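Side-chain contacts in 4-aminobutyrate transaminase (Acinetobacter baumannii, PDB 6WOP), which probably transfers the amino group of 4-aminobutyrate to 2-oxoglutarate with the help of pyridoxal 5'-phosphate, as a class-III aminotransferase: residues S6-R11 against Q25-K30; A34-K39 against F44-G49. One frame throughout, in Å; residues are numbered along the deposited sequence.

In the fold
Contact 1 (6-11 against 25-30) and contact 2 (34-39 against 44-49) follow one another along the chain, with centres about 15 Å apart. Contact 1 packs helix 4-15 on the segment leading into strand 28-32; contact 2 pairs strands 35-38 and 43-46 of the same mixed sheet, in which 28-32 is outermost within this chain. They join where a classic beta bulge sets Glu-29 and Lys-30 opposite Trp-37, with Lys-30 O and Trp-37 N 2.8 Å apart, probably hydrogen-bonded. The centre of contact 1 lies about 27 Å from that of the chain, and that of the more buried contact 2 about 19 Å; both reach the second subunit, contact 2 through Lys-39, salt-bridged to its Glu-85.

Contact 1 of 2, residues S6-R11 against Q25-K30; sequences SALNAR and QWYAEK
Asn-9 of helix 4-15 reaches across to Tyr-27 and to the backbone of Gln-25, using both ends of its amide. Its CB leaves the helix beside the contact, and with CG anti to the carbonyl carbon (chi1 -82°) the amide swings over to the 25-30 segment. CG lies at the edge of the Tyr-27 ring, near its plane, 3.8 Å from CE1. Beyond it the two polar atoms part: OD1 accepts a hydrogen bond of 2.6 Å from Tyr-27 OH, which stands above the carbonyl plane and not on a lone pair, while ND2 gives one of 3.1 Å to Gln-25 O. This second bond is fairly straight, 160° at the hydrogen, and lies close to the amide plane of Asn-9. Asparagine suits the place because one short side chain offers an acceptor and a donor together.

Leu-8 supplies the apolar half, its branched end able to lay a methyl over the aromatic face. CD1 sits over the Tyr-27 ring, 4.0 Å from the centroid and 13° off the normal, a CH-pi contact. His-5 meets the same tyrosine edge-to-face, and Tyr-84 of the second subunit packs on it. Two bonds from one amide should fix its rotation, and the phenol, directed to OD1, keeps its polar tip satisfied while its ring stays buried beneath helix 4-15, just ahead of strand 28-32.

Contact 2 of 2, residues A34-K39 against F44-G49; sequences ATIWDK and FIDFAG
Ile-36 and Asp-46 make an unlikely pair, for the methyl CD1 of the isoleucine rests 3.6 Å from CG of a buried carboxylate. The carboxylate can probably accept this neighbour because OD1 is well engaged elsewhere. With CG anti to the backbone N (chi1 179°), OD1 reaches forward along its own chain and accepts from Ala-48 N at 2.7 Å and from Gly-49 N at 2.8 Å, both donors approaching from the same face of the carboxylate plane. These bonds define an Asx turn and an Asx motif, and OD2 has a weak bond to His-58 NE2. Asp-46 thus helps shape the turn through Ala-48 and Gly-49, a task suited to a short acidic side chain.

The strands form an antiparallel beta hairpin. Ile-36 and Phe-44 are a hydrogen-bonded pair, with Phe-44 N to Ile-36 O at 2.8 Å and Ile-36 N bonded to Phe-44 O. Thr-35 and Ile-45 are the non-hydrogen-bonded pair, and Asp-46 N adds a bond to Ala-34 O. On the sheet face of Ile-36, the Phe-44 ring has Ile-36 O at its edge, in plane, 3.8 Å from CD1. Farther along that edge CE1 lies 4.0 Å from Asp-38 OD2, the ring turned 69° from the carboxylate. That oxygen is bonded to Asn-42 ND2, and Trp-26 stacks on the phenylalanine. Thr-35, on the other face, directs OG1 to Gln-403 of helix 401-416. Neighbouring N-H groups probably offset the acidic charge here, so that Ile-36 and Phe-44 can pack beside the carboxylates.

Contact 1 of 2, residues S6-R11 against Q25-K30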
ATOM      1  N   SER A   6      19.324  28.430  30.659  1.00 44.68           N
ATOM      2  CA  SER A   6      20.213  28.246  29.517  1.00 38.18           C
ATOM      3  C   SER A   6      20.947  26.918  29.616  1.00 33.95           C
ATOM      4  O   SER A   6      21.016  26.169  28.623  1.00 28.24           O
ATOM      5  CB  SER A   6      21.211  29.406  29.438  1.00 46.86           C
ATOM      6  OG  SER A   6      21.578  29.609  28.086  1.00 49.16           O
ATOM      7  N   ALA A   7      21.473  26.588  30.815  1.00 32.77           N
ATOM      8  CA  ALA A   7      22.136  25.293  31.019  1.00 34.16           C
ATOM      9  C   ALA A   7      21.196  24.124  30.727  1.00 31.87           C
ATOM     10  O   ALA A   7      21.587  23.111  30.107  1.00 26.11           O
ATOM     11  CB  ALA A   7      22.682  25.203  32.450  1.00 32.09           C
ATOM     12  N   LEU A   8      19.926  24.263  31.110  1.00 26.55           N
ATOM     13  CA  LEU A   8      18.979  23.193  30.857  1.00 25.15           C
ATOM     14  C   LEU A   8      18.641  23.054  29.384  1.00 22.88           C
ATOM     15  O   LEU A   8      18.423  21.936  28.884  1.00 21.39           O
ATOM     16  CB  LEU A   8      17.698  23.486  31.628  1.00 33.51           C
ATOM     17  CG  LEU A   8      17.329  22.547  32.732  1.00 41.20           C
ATOM     18  CD1 LEU A   8      16.057  23.065  33.377  1.00 42.95           C
ATOM     19  CD2 LEU A   8      17.126  21.181  32.070  1.00 41.90           C
ATOM     20  N   ASN A   9      18.501  24.161  28.673  1.00 23.54           N
ATOM     21  CA  ASN A   9      18.204  23.987  27.255  1.00 27.37           C
ATOM     22  C   ASN A   9      19.412  23.433  26.505  1.00 22.78           C
ATOM     23  O   ASN A   9      19.233  22.701  25.530  1.00 24.94           O
ATOM     24  CB  ASN A   9      17.691  25.297  26.642  1.00 31.42           C
ATOM     25  CG  ASN A   9      16.159  25.513  26.910  1.00 31.92           C
ATOM     26  OD1 ASN A   9      15.325  24.567  26.794  1.00 29.67           O
ATOM     27  ND2 ASN A   9      15.795  26.737  27.266  1.00 33.33           N
ATOM     28  N   ALA A  10      20.644  23.746  26.928  1.00 24.27           N
ATOM     29  CA  ALA A  10      21.803  23.064  26.329  1.00 24.51           C
ATOM     30  C   ALA A  10      21.756  21.552  26.614  1.00 27.02           C
ATOM     31  O   ALA A  10      22.060  20.729  25.742  1.00 23.51           O
ATOM     32  CB  ALA A  10      23.118  23.653  26.853  1.00 26.70           C
ATOM     33  N   ARG A  11      21.409  21.160  27.834  1.00 22.67           N
ATOM     34  CA  ARG A  11      21.310  19.725  28.112  1.00 21.44           C
ATOM     35  C   ARG A  11      20.240  19.084  27.238  1.00 23.40           C
ATOM     36  O   ARG A  11      20.425  17.972  26.721  1.00 21.07           O
ATOM     37  CB  ARG A  11      20.960  19.480  29.592  1.00 21.72           C
ATOM     38  CG  ARG A  11      22.211  19.646  30.471  1.00 23.65           C
ATOM     39  CD  ARG A  11      21.776  19.718  31.974  1.00 27.28           C
ATOM     40  NE  ARG A  11      21.013  18.524  32.359  1.00 23.36           N
ATOM     41  CZ  ARG A  11      20.231  18.467  33.429  1.00 28.77           C
ATOM     42  NH1 ARG A  11      20.072  19.522  34.234  1.00 26.54           N
ATOM     43  NH2 ARG A  11      19.626  17.341  33.737  1.00 26.24           N
ATOM     44  N   GLN A  25      10.240  28.077  26.327  1.00 32.33           N
ATOM     45  CA  GLN A  25      11.678  28.073  26.610  1.00 33.57           C
ATOM     46  C   GLN A  25      11.953  27.802  28.092  1.00 35.02           C
ATOM     47  O   GLN A  25      13.099  27.484  28.485  1.00 35.49           O
ATOM     48  CB  GLN A  25      12.277  29.426  26.198  1.00 39.06           C
ATOM     49  CG  GLN A  25      12.135  29.691  24.723  1.00 45.36           C
ATOM     50  CD  GLN A  25      12.599  28.462  23.939  1.00 49.83           C
ATOM     51  OE1 GLN A  25      11.789  27.755  23.320  1.00 54.02           O
ATOM     52  NE2 GLN A  25      13.893  28.161  24.027  1.00 46.96           N
ATOM     53  N   TRP A  26      10.921  27.926  28.912  1.00 26.79           N
ATOM     54  CA  TRP A  26      11.015  27.736  30.338  1.00 24.35           C
ATOM     55  C   TRP A  26      10.444  26.366  30.680  1.00 22.98           C
ATOM     56  O   TRP A  26       9.800  25.722  29.845  1.00 22.35           O
ATOM     57  CB  TRP A  26      10.258  28.857  31.038  1.00 25.90           C
ATOM     58  CG  TRP A  26       8.859  29.022  30.588  1.00 26.66           C
ATOM     59  CD1 TRP A  26       8.393  29.825  29.570  1.00 28.97           C
ATOM     60  CD2 TRP A  26       7.706  28.391  31.163  1.00 26.15           C
ATOM     61  NE1 TRP A  26       7.015  29.756  29.507  1.00 28.54           N
ATOM     62  CE2 TRP A  26       6.571  28.862  30.458  1.00 25.47           C
ATOM     63  CE3 TRP A  26       7.524  27.506  32.233  1.00 25.71           C
ATOM     64  CZ2 TRP A  26       5.275  28.452  30.771  1.00 27.71           C
ATOM     65  CZ3 TRP A  26       6.223  27.082  32.541  1.00 26.58           C
ATOM     66  CH2 TRP A  26       5.115  27.563  31.811  1.00 25.61           C
ATOM     67  N   TYR A  27      10.739  25.890  31.889  1.00 23.47           N
ATOM     68  CA  TYR A  27      10.423  24.507  32.269  1.00 23.73           C
ATOM     69  C   TYR A  27       9.416  24.512  33.418  1.00 23.42           C
ATOM     70  O   TYR A  27       9.501  25.367  34.304  1.00 25.14           O
ATOM     71  CB  TYR A  27      11.694  23.744  32.710  1.00 23.04           C
ATOM     72  CG  TYR A  27      12.586  23.443  31.562  1.00 26.11           C
ATOM     73  CD1 TYR A  27      13.327  24.456  30.910  1.00 26.74           C
ATOM     74  CD2 TYR A  27      12.667  22.154  31.088  1.00 22.87           C
ATOM     75  CE1 TYR A  27      14.126  24.153  29.788  1.00 27.37           C
ATOM     76  CE2 TYR A  27      13.480  21.841  29.953  1.00 21.13           C
ATOM     77  CZ  TYR A  27      14.204  22.840  29.333  1.00 25.01           C
ATOM     78  OH  TYR A  27      14.961  22.474  28.222  1.00 26.25           O
ATOM     79  N   ALA A  28       8.493  23.556  33.433  1.00 21.51           N
ATOM     80  CA  ALA A  28       7.473  23.556  34.460  1.00 20.76           C
ATOM     81  C   ALA A  28       8.041  23.007  35.768  1.00 21.12           C
ATOM     82  O   ALA A  28       8.750  21.988  35.800  1.00 22.04           O
ATOM     83  CB  ALA A  28       6.271  22.723  34.035  1.00 20.08           C
ATOM     84  N   GLU A  29       7.704  23.685  36.848  1.00 18.67           N
ATOM     85  CA  GLU A  29       8.058  23.222  38.182  1.00 21.02           C
ATOM     86  C   GLU A  29       6.849  22.738  38.975  1.00 19.44           C
ATOM     87  O   GLU A  29       6.960  21.787  39.755  1.00 21.31           O
ATOM     88  CB  GLU A  29       8.764  24.361  38.940  1.00 27.24           C
ATOM     89  CG  GLU A  29       8.988  24.070  40.390  1.00 37.63           C
ATOM     90  CD  GLU A  29      10.088  23.078  40.616  1.00 45.23           C
ATOM     91  OE1 GLU A  29      11.064  23.116  39.845  1.00 44.59           O
ATOM     92  OE2 GLU A  29       9.973  22.277  41.573  1.00 50.41           O
ATOM     93  N   LYS A  30       5.684  23.322  38.740  1.00 18.52           N
ATOM     94  CA  LYS A  30       4.492  22.985  39.504  1.00 19.90           C
ATOM     95  C   LYS A  30       3.310  23.531  38.717  1.00 20.32           C
ATOM     96  O   LYS A  30       3.457  24.524  38.001  1.00 21.06           O
ATOM     97  CB  LYS A  30       4.535  23.632  40.937  1.00 17.73           C
ATOM     98  CG  LYS A  30       3.346  23.273  41.718  1.00 20.43           C
ATOM     99  CD  LYS A  30       3.481  23.689  43.194  1.00 31.18           C
ATOM    100  CE  LYS A  30       2.472  22.917  44.084  1.00 36.79           C
ATOM    101  NZ  LYS A  30       2.480  23.432  45.515  1.00 40.14           N
TER

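Contact 2 of 2, residues A34-K39 against F44-G49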
ATOM      1  N   ALA A  34      -5.452  26.225  36.947  1.00 18.21           N
ATOM      2  CA  ALA A  34      -5.037  26.908  35.716  1.00 19.58           C
ATOM      3  C   ALA A  34      -3.786  27.769  35.938  1.00 18.73           C
ATOM      4  O   ALA A  34      -3.561  28.743  35.203  1.00 18.72           O
ATOM      5  CB  ALA A  34      -6.194  27.772  35.167  1.00 17.70           C
ATOM      6  N   THR A  35      -2.999  27.472  36.972  1.00 19.25           N
ATOM      7  CA  THR A  35      -1.748  28.170  37.272  1.00 17.68           C
ATOM      8  C   THR A  35      -0.564  27.228  37.061  1.00 19.99           C
ATOM      9  O   THR A  35      -0.584  26.094  37.566  1.00 20.79           O
ATOM     10  CB  THR A  35      -1.769  28.632  38.728  1.00 18.34           C
ATOM     11  OG1 THR A  35      -3.035  29.306  38.940  1.00 21.65           O
ATOM     12  CG2 THR A  35      -0.621  29.646  39.016  1.00 19.82           C
ATOM     13  N   ILE A  36       0.469  27.694  36.355  1.00 19.73           N
ATOM     14  CA  ILE A  36       1.701  26.922  36.139  1.00 17.81           C
ATOM     15  C   ILE A  36       2.860  27.777  36.600  1.00 19.71           C
ATOM     16  O   ILE A  36       2.867  28.991  36.350  1.00 21.73           O
ATOM     17  CB  ILE A  36       1.905  26.568  34.638  1.00 19.06           C
ATOM     18  CG1 ILE A  36       0.699  25.808  34.077  1.00 18.50           C
ATOM     19  CG2 ILE A  36       3.253  25.745  34.452  1.00 21.30           C
ATOM     20  CD1 ILE A  36       0.692  25.895  32.505  1.00 21.38           C
ATOM     21  N   TRP A  37       3.835  27.164  37.281  1.00 19.52           N
ATOM     22  CA  TRP A  37       5.003  27.900  37.782  1.00 24.05           C
ATOM     23  C   TRP A  37       6.250  27.355  37.117  1.00 25.79           C
ATOM     24  O   TRP A  37       6.367  26.138  36.930  1.00 25.38           O
ATOM     25  CB  TRP A  37       5.192  27.752  39.298  1.00 23.32           C
ATOM     26  CG  TRP A  37       4.194  28.477  40.148  1.00 27.17           C
ATOM     27  CD1 TRP A  37       4.313  29.732  40.677  1.00 29.98           C
ATOM     28  CD2 TRP A  37       2.931  27.970  40.584  1.00 25.63           C
ATOM     29  NE1 TRP A  37       3.185  30.053  41.387  1.00 31.00           N
ATOM     30  CE2 TRP A  37       2.336  28.973  41.387  1.00 29.24           C
ATOM     31  CE3 TRP A  37       2.253  26.754  40.395  1.00 24.00           C
ATOM     32  CZ2 TRP A  37       1.074  28.807  41.986  1.00 28.80           C
ATOM     33  CZ3 TRP A  37       0.989  26.560  41.017  1.00 22.04           C
ATOM     34  CH2 TRP A  37       0.425  27.591  41.809  1.00 25.86           C
ATOM     35  N   ASP A  38       7.165  28.231  36.750  1.00 27.79           N
ATOM     36  CA  ASP A  38       8.407  27.751  36.191  1.00 30.65           C
ATOM     37  C   ASP A  38       9.411  27.540  37.315  1.00 32.45           C
ATOM     38  O   ASP A  38       9.149  27.790  38.500  1.00 28.91           O
ATOM     39  CB  ASP A  38       8.940  28.692  35.088  1.00 31.75           C
ATOM     40  CG  ASP A  38       9.416  30.055  35.615  1.00 34.69           C
ATOM     41  OD1 ASP A  38       9.527  30.261  36.850  1.00 34.69           O
ATOM     42  OD2 ASP A  38       9.645  30.946  34.770  1.00 37.39           O
ATOM     43  N   LYS A  39      10.607  27.113  36.916  1.00 35.95           N
ATOM     44  CA  LYS A  39      11.606  26.745  37.888  1.00 42.46           C
ATOM     45  C   LYS A  39      12.098  27.942  38.662  1.00 47.19           C
ATOM     46  O   LYS A  39      12.592  27.767  39.780  1.00 48.16           O
ATOM     47  CB  LYS A  39      12.756  26.015  37.182  1.00 46.68           C
ATOM     48  CG  LYS A  39      12.293  24.690  36.511  1.00 46.31           C
ATOM     49  CD  LYS A  39      13.439  24.005  35.809  1.00 49.10           C
ATOM     50  CE  LYS A  39      14.538  23.704  36.788  1.00 51.94           C
ATOM     51  NZ  LYS A  39      14.020  22.768  37.826  1.00 52.95           N
ATOM     52  N   PHE A  44       2.284  31.552  35.470  1.00 25.28           N
ATOM     53  CA  PHE A  44       1.630  31.630  34.164  1.00 23.70           C
ATOM     54  C   PHE A  44       0.168  31.240  34.292  1.00 28.49           C
ATOM     55  O   PHE A  44      -0.177  30.320  35.045  1.00 28.71           O
ATOM     56  CB  PHE A  44       2.282  30.715  33.147  1.00 20.77           C
ATOM     57  CG  PHE A  44       3.638  31.151  32.758  1.00 26.02           C
ATOM     58  CD1 PHE A  44       4.730  30.711  33.474  1.00 27.38           C
ATOM     59  CD2 PHE A  44       3.832  32.046  31.684  1.00 28.09           C
ATOM     60  CE1 PHE A  44       5.991  31.123  33.144  1.00 29.96           C
ATOM     61  CE2 PHE A  44       5.106  32.454  31.345  1.00 30.23           C
ATOM     62  CZ  PHE A  44       6.189  31.998  32.073  1.00 30.11           C
ATOM     63  N   ILE A  45      -0.703  31.970  33.616  1.00 26.88           N
ATOM     64  CA  ILE A  45      -2.107  31.577  33.582  1.00 23.47           C
ATOM     65  C   ILE A  45      -2.204  30.603  32.427  1.00 24.21           C
ATOM     66  O   ILE A  45      -1.730  30.899  31.332  1.00 24.99           O
ATOM     67  CB  ILE A  45      -3.036  32.789  33.383  1.00 23.57           C
ATOM     68  CG1 ILE A  45      -2.968  33.729  34.588  1.00 23.13           C
ATOM     69  CG2 ILE A  45      -4.476  32.340  32.975  1.00 20.18           C
ATOM     70  CD1 ILE A  45      -3.611  35.141  34.375  1.00 24.45           C
ATOM     71  N   ASP A  46      -2.821  29.475  32.654  1.00 20.66           N
ATOM     72  CA  ASP A  46      -2.814  28.407  31.653  1.00 19.83           C
ATOM     73  C   ASP A  46      -4.052  28.517  30.758  1.00 18.78           C
ATOM     74  O   ASP A  46      -5.146  28.087  31.144  1.00 19.28           O
ATOM     75  CB  ASP A  46      -2.758  27.066  32.395  1.00 17.67           C
ATOM     76  CG  ASP A  46      -2.765  25.883  31.451  1.00 22.75           C
ATOM     77  OD1 ASP A  46      -2.502  26.093  30.236  1.00 21.45           O
ATOM     78  OD2 ASP A  46      -3.060  24.736  31.936  1.00 24.11           O
ATOM     79  N   PHE A  47      -3.887  29.025  29.537  1.00 19.57           N
ATOM     80  CA  PHE A  47      -4.933  28.870  28.529  1.00 19.75           C
ATOM     81  C   PHE A  47      -4.633  27.734  27.541  1.00 19.68           C
ATOM     82  O   PHE A  47      -5.177  27.735  26.423  1.00 19.01           O
ATOM     83  CB  PHE A  47      -5.121  30.150  27.724  1.00 20.63           C
ATOM     84  CG  PHE A  47      -5.999  31.227  28.411  1.00 21.32           C
ATOM     85  CD1 PHE A  47      -6.343  31.129  29.755  1.00 22.66           C
ATOM     86  CD2 PHE A  47      -6.451  32.324  27.686  1.00 20.55           C
ATOM     87  CE1 PHE A  47      -7.128  32.122  30.402  1.00 25.59           C
ATOM     88  CE2 PHE A  47      -7.262  33.297  28.320  1.00 22.98           C
ATOM     89  CZ  PHE A  47      -7.582  33.203  29.678  1.00 28.14           C
ATOM     90  N   ALA A  48      -3.768  26.796  27.913  1.00 21.72           N
ATOM     91  CA  ALA A  48      -3.414  25.660  27.054  1.00 20.95           C
ATOM     92  C   ALA A  48      -3.973  24.344  27.535  1.00 20.52           C
ATOM     93  O   ALA A  48      -4.269  23.473  26.708  1.00 22.29           O
ATOM     94  CB  ALA A  48      -1.887  25.506  26.965  1.00 20.34           C
ATOM     95  N   GLY A  49      -4.054  24.157  28.844  1.00 18.83           N
ATOM     96  CA  GLY A  49      -4.616  22.932  29.366  1.00 17.63           C
ATOM     97  C   GLY A  49      -3.850  21.707  28.915  1.00 19.61           C
ATOM     98  O   GLY A  49      -4.454  20.645  28.729  1.00 20.23           O
TER